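Local coordinates for holo-[acyl-carrier-protein] synthase (Helicobacter pylori, PDB 5XUK) that is a homotrimeric AcpS-type member of the 4'-phosphopantetheinyl transferase superfamily that binds coenzyme A in pockets formed between its subunits, at residues Met1-Asp5 with Val111-Ser115; Phe27-Glu32 with Phe46-Lys50. All blocks are in the same frame, centred on the assembly; numbering follows the deposited sequence.

In the fold
Contact 1 pairs the first residues of the chain, Met1-Asp5, with its last modelled ones, Val111-Ser115, in the sheet; contact 2, nested within the loop this closes, seats the turn Phe27-Glu32 on helix 40-56. Their centres lie about 16 Å apart, and that helix joins them: Leu49 CD1 packs 3.4 Å from Val112 CG2, and Ala48 O sits 3.3 Å from Asp5 CB. Both contacts reach coenzyme A, but not the same molecule. Asp5 of contact 1 approaches one that Ser42, Ser102 and His103 of the second subunit also bind. The side chain of Phe46 in contact 2 touches another bound coenzyme A. Each chain thus contributes to two ligand sites in the trimer.

Contact 1. Residues Met1-Asp5 with Val111-Ser115. With COA (coenzyme A), chain B.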
# COMPACT_ATOMS: atom_id res chain seq x y z
N MET A 1 8.04 2.68 -11.09
CA MET A 1 8.43 2.89 -9.67
C MET A 1 7.19 3.08 -8.79
O MET A 1 6.12 3.40 -9.30
CB MET A 1 9.33 4.12 -9.55
CG MET A 1 10.53 4.13 -10.47
SD MET A 1 11.56 5.57 -10.17
CE MET A 1 10.65 6.87 -11.01
N ILE A 2 7.34 2.95 -7.47
CA ILE A 2 6.18 2.99 -6.55
C ILE A 2 6.36 3.98 -5.41
O ILE A 2 7.49 4.19 -4.94
CB ILE A 2 5.82 1.58 -6.00
CG1 ILE A 2 4.43 1.58 -5.37
CG2 ILE A 2 6.88 1.06 -5.02
CD1 ILE A 2 3.73 0.24 -5.48
N GLY A 3 5.27 4.61 -4.99
CA GLY A 3 5.27 5.43 -3.77
C GLY A 3 4.03 5.16 -2.96
O GLY A 3 3.00 4.79 -3.51
N ILE A 4 4.11 5.35 -1.64
CA ILE A 4 3.00 5.00 -0.74
C ILE A 4 3.05 5.97 0.38
O ILE A 4 4.10 6.51 0.66
CB ILE A 4 3.09 3.53 -0.17
CG1 ILE A 4 1.78 3.10 0.48
CG2 ILE A 4 4.19 3.35 0.87
CD1 ILE A 4 1.63 1.58 0.59
N ASP A 5 1.92 6.20 1.02
CA ASP A 5 1.87 7.14 2.14
C ASP A 5 0.69 6.84 3.02
O ASP A 5 -0.38 6.49 2.54
CB ASP A 5 1.74 8.57 1.59
CG ASP A 5 2.32 9.59 2.51
OD1 ASP A 5 3.56 9.75 2.49
OD2 ASP A 5 1.56 10.24 3.26
N VAL A 111 -1.28 5.16 -2.81
CA VAL A 111 -0.16 4.54 -3.49
C VAL A 111 -0.20 4.99 -4.94
O VAL A 111 -1.27 5.22 -5.50
CB VAL A 111 -0.26 2.98 -3.45
CG1 VAL A 111 -1.41 2.48 -4.33
CG2 VAL A 111 1.08 2.37 -3.84
N VAL A 112 0.98 5.15 -5.52
CA VAL A 112 1.11 5.59 -6.91
C VAL A 112 2.18 4.76 -7.56
O VAL A 112 3.23 4.52 -6.96
CB VAL A 112 1.52 7.08 -6.98
CG1 VAL A 112 1.86 7.49 -8.41
CG2 VAL A 112 0.41 7.96 -6.41
N VAL A 113 1.89 4.30 -8.77
CA VAL A 113 2.87 3.65 -9.63
C VAL A 113 3.14 4.51 -10.87
O VAL A 113 2.21 4.86 -11.62
CB VAL A 113 2.39 2.26 -10.07
CG1 VAL A 113 3.36 1.68 -11.08
CG2 VAL A 113 2.27 1.34 -8.87
N VAL A 114 4.41 4.83 -11.08
CA VAL A 114 4.85 5.65 -12.22
C VAL A 114 5.61 4.81 -13.27
O VAL A 114 6.45 3.97 -12.93
CB VAL A 114 5.74 6.83 -11.77
CG1 VAL A 114 6.82 6.38 -10.82
CG2 VAL A 114 6.36 7.51 -12.97
N SER A 115 5.29 5.06 -14.54
CA SER A 115 5.99 4.46 -15.69
C SER A 115 6.83 5.52 -16.40
O SER A 115 8.06 5.38 -16.49
CB SER A 115 4.97 3.90 -16.67
OG SER A 115 4.05 3.06 -16.01
N1A COA B . 11.73 9.56 -2.39
C2A COA B . 11.09 8.45 -1.95
N3A COA B . 10.88 8.20 -0.65
C4A COA B . 11.31 9.06 0.29
C5A COA B . 12.01 10.28 -0.11
C6A COA B . 12.20 10.50 -1.56
N6A COA B . 12.83 11.61 -2.03
N7A COA B . 12.33 10.94 1.02
C8A COA B . 11.86 10.22 2.07
N9A COA B . 11.26 9.08 1.62
C1B COA B . 10.67 8.03 2.45
C2B COA B . 11.70 7.54 3.47
O2B COA B . 11.85 6.12 3.44
C3B COA B . 11.17 7.95 4.82
O3B COA B . 11.34 6.98 5.84
P3B COA B . 12.75 6.75 6.60
O7A COA B . 13.39 8.12 6.65
O8A COA B . 12.36 6.28 7.98
O9A COA B . 13.42 5.72 5.71
C4B COA B . 9.70 8.14 4.52
O4B COA B . 9.58 8.58 3.17
C5B COA B . 9.05 9.11 5.48
O5B COA B . 7.80 8.51 5.73
P1A COA B . 6.48 9.35 5.94
O1A COA B . 6.57 9.72 7.40
O2A COA B . 5.27 8.65 5.38
O3A COA B . 6.74 10.55 4.93
P2A COA B . 5.99 11.94 5.11
O4A COA B . 4.57 11.83 4.58
O5A COA B . 6.22 12.39 6.55
O6A COA B . 6.90 12.85 4.13
CBP COA B . 8.21 13.45 2.14
CCP COA B . 7.73 12.33 3.07
CDP COA B . 9.70 13.33 1.89
CEP COA B . 7.49 13.32 0.80
CAP COA B . 7.92 14.80 2.81
OAP COA B . 8.96 15.09 3.75
C9P COA B . 7.80 15.96 1.87
O9P COA B . 8.60 16.11 0.95
N8P COA B . 6.80 16.80 2.13
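Strands 2-5 and 111-114 run antiparallel at 168°, their axes approaching to 4.6 Å. Gly3 and Val112 form a hydrogen-bonded pair between the non-hydrogen-bonded pairs Ile2-Val113 and Ile4-Val111. Gly3 N bonds Val112 O at 2.8 Å, with 161° at the hydrogen, and Val112 N returns to Gly3 O at 2.9 Å. The same pattern continues at Met1, whose N donates to Val114 O at 2.8 Å, while Val114 N donates to Met1 O. CA-H groups of Ile2, Val111 and Val113 fill in with weaker contacts to Val112 O, Gly3 O and Met1 O.

Ile2, Ile4, Val111 and Val113 project from one face. With CG1 of Ile2 anti to the backbone N (chi1 -165°), its nearly extended arm reaches across to both valines: CG1 lies 3.8 Å from Val111 CG2, and CD1 lies 3.9 Å from Val113 CG2. Both other subunits pack on this face: Ile2 and Ile4 of the third subunit, and Val113 and Ile109 of the second. Val112 points the other way, onto Leu49 of helix 40-56. At the chain terminus Met1 and Val114 lie side by side, Met1 CB 3.6 Å from Val114 CG1.

Asp5 turns its carboxylate out of the pairing, bringing OD1 to 3.1 Å from O4A of coenzyme A. Lys55 NZ forms a salt bridge with Asp5 OD1 and is also hydrogen-bonded to the ligand. Ser42, Ser102 and His103 of the second subunit hold the same ligand. A terminal strand paired with the last strand, its apolar face in the trimer core and its end at an intersubunit ligand pocket, is the arrangement expected of a trimeric AcpS.

Contact 2. Residues Phe27-Glu32 with Phe46-Lys50; sequences FLSPSE and FFALK
Phe27-Glu32 turns from helix 21-27 into helix 30-36 and lies against the middle of helix 40-56, with the nearest CA atoms, those of Phe27 and Phe47, 7.2 Å apart. Ser29 is the N-cap of helix 30-36, and its N donates to Glu32 OE1 at 3.3 Å, the half of a capping box in which the third helical residue reaches back.

That same OE1 forms a salt bridge with Lys50 NZ at 2.9 Å. The ammonium arrives on the syn side, close to the carboxylate plane, Ser29 N from well above it. Glu32 OE2 accepts from Ile72 N, so both carboxylate oxygens are held. The extended Lys50 chain also carries NZ to Phe27 O, 2.7 Å away and nearly in line with the carbonyl bond; Phe67 O and Ile70 O accept too, so four protein acceptors share the three N-H groups.

Leu28 CD2 lies near the plane of the Phe46 ring, 4.0 Å from its CD2; Phe46 also lines the coenzyme A pocket. Phe27 CG, between backbone N and carbonyl carbon (chi1 72°), presents a ring face to Phe47: a T-shaped pair, planes at 89°, with Phe47 CD1 poised 3.6 Å above the centre of the Phe27 ring.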
# COMPACT_ATOMS: atom_id res chain seq x y z
N PHE A 27 -1.74 22.77 -0.62
CA PHE A 27 -1.65 21.51 -1.40
C PHE A 27 -2.81 21.18 -2.33
O PHE A 27 -2.65 20.36 -3.25
CB PHE A 27 -1.29 20.30 -0.51
CG PHE A 27 -2.40 19.85 0.39
CD1 PHE A 27 -2.63 20.49 1.59
CD2 PHE A 27 -3.18 18.74 0.06
CE1 PHE A 27 -3.66 20.07 2.42
CE2 PHE A 27 -4.20 18.30 0.90
CZ PHE A 27 -4.44 18.98 2.08
N LEU A 28 -3.96 21.82 -2.14
CA LEU A 28 -5.11 21.57 -3.02
C LEU A 28 -5.44 22.78 -3.87
O LEU A 28 -5.64 23.88 -3.36
CB LEU A 28 -6.33 21.13 -2.19
CG LEU A 28 -6.18 19.78 -1.47
CD1 LEU A 28 -7.49 19.34 -0.84
CD2 LEU A 28 -5.67 18.70 -2.43
N SER A 29 -5.50 22.56 -5.17
CA SER A 29 -6.11 23.50 -6.10
C SER A 29 -7.62 23.56 -5.89
O SER A 29 -8.19 22.57 -5.43
CB SER A 29 -5.90 23.01 -7.53
OG SER A 29 -6.81 21.93 -7.79
N PRO A 30 -8.29 24.67 -6.29
CA PRO A 30 -9.75 24.85 -6.14
C PRO A 30 -10.60 23.67 -6.60
O PRO A 30 -11.53 23.29 -5.89
CB PRO A 30 -10.03 26.08 -7.01
CG PRO A 30 -8.81 26.91 -6.80
CD PRO A 30 -7.67 25.91 -6.82
N SER A 31 -10.30 23.10 -7.76
CA SER A 31 -11.04 21.99 -8.28
C SER A 31 -10.87 20.75 -7.38
O SER A 31 -11.84 20.02 -7.16
CB SER A 31 -10.63 21.68 -9.73
OG SER A 31 -9.27 21.28 -9.83
N GLU A 32 -9.67 20.57 -6.83
CA GLU A 32 -9.40 19.46 -5.90
C GLU A 32 -10.11 19.70 -4.58
O GLU A 32 -10.56 18.76 -3.92
CB GLU A 32 -7.90 19.27 -5.71
CG GLU A 32 -7.24 18.81 -6.99
CD GLU A 32 -5.73 18.93 -6.98
OE1 GLU A 32 -5.18 19.42 -6.00
OE2 GLU A 32 -5.08 18.52 -7.97
N PHE A 46 -6.22 12.97 -0.45
CA PHE A 46 -5.52 13.69 -1.52
C PHE A 46 -4.13 14.06 -1.04
O PHE A 46 -3.18 14.00 -1.80
CB PHE A 46 -6.29 14.96 -1.96
CG PHE A 46 -7.51 14.67 -2.80
CD1 PHE A 46 -8.10 13.39 -2.83
CD2 PHE A 46 -8.11 15.69 -3.55
CE1 PHE A 46 -9.23 13.14 -3.61
CE2 PHE A 46 -9.24 15.45 -4.31
CZ PHE A 46 -9.81 14.17 -4.34
N PHE A 47 -4.01 14.45 0.20
CA PHE A 47 -2.70 14.72 0.76
C PHE A 47 -1.81 13.48 0.65
O PHE A 47 -0.68 13.57 0.19
CB PHE A 47 -2.83 15.13 2.23
CG PHE A 47 -1.55 15.61 2.83
CD1 PHE A 47 -1.17 16.95 2.71
CD2 PHE A 47 -0.70 14.73 3.50
CE1 PHE A 47 0.02 17.40 3.25
CE2 PHE A 47 0.50 15.18 4.05
CZ PHE A 47 0.86 16.51 3.93
N ALA A 48 -2.35 12.32 1.04
CA ALA A 48 -1.59 11.08 1.06
C ALA A 48 -1.20 10.73 -0.37
O ALA A 48 -0.06 10.30 -0.64
CB ALA A 48 -2.40 9.97 1.72
N LEU A 49 -2.11 10.97 -1.31
CA LEU A 49 -1.84 10.66 -2.71
C LEU A 49 -0.77 11.54 -3.31
O LEU A 49 -0.04 11.11 -4.21
CB LEU A 49 -3.14 10.78 -3.52
CG LEU A 49 -3.07 10.57 -5.03
CD1 LEU A 49 -2.52 9.19 -5.30
CD2 LEU A 49 -4.44 10.73 -5.66
N LYS A 50 -0.69 12.79 -2.87
CA LYS A 50 0.31 13.70 -3.41
C LYS A 50 1.68 13.35 -2.82
O LYS A 50 2.68 13.29 -3.52
CB LYS A 50 -0.07 15.15 -3.10
CG LYS A 50 -1.28 15.62 -3.90
CD LYS A 50 -1.28 17.13 -4.11
CE LYS A 50 -2.53 17.59 -4.88
NZ LYS A 50 -2.38 18.94 -5.53
O HOH W 1 -3.16 20.81 -8.12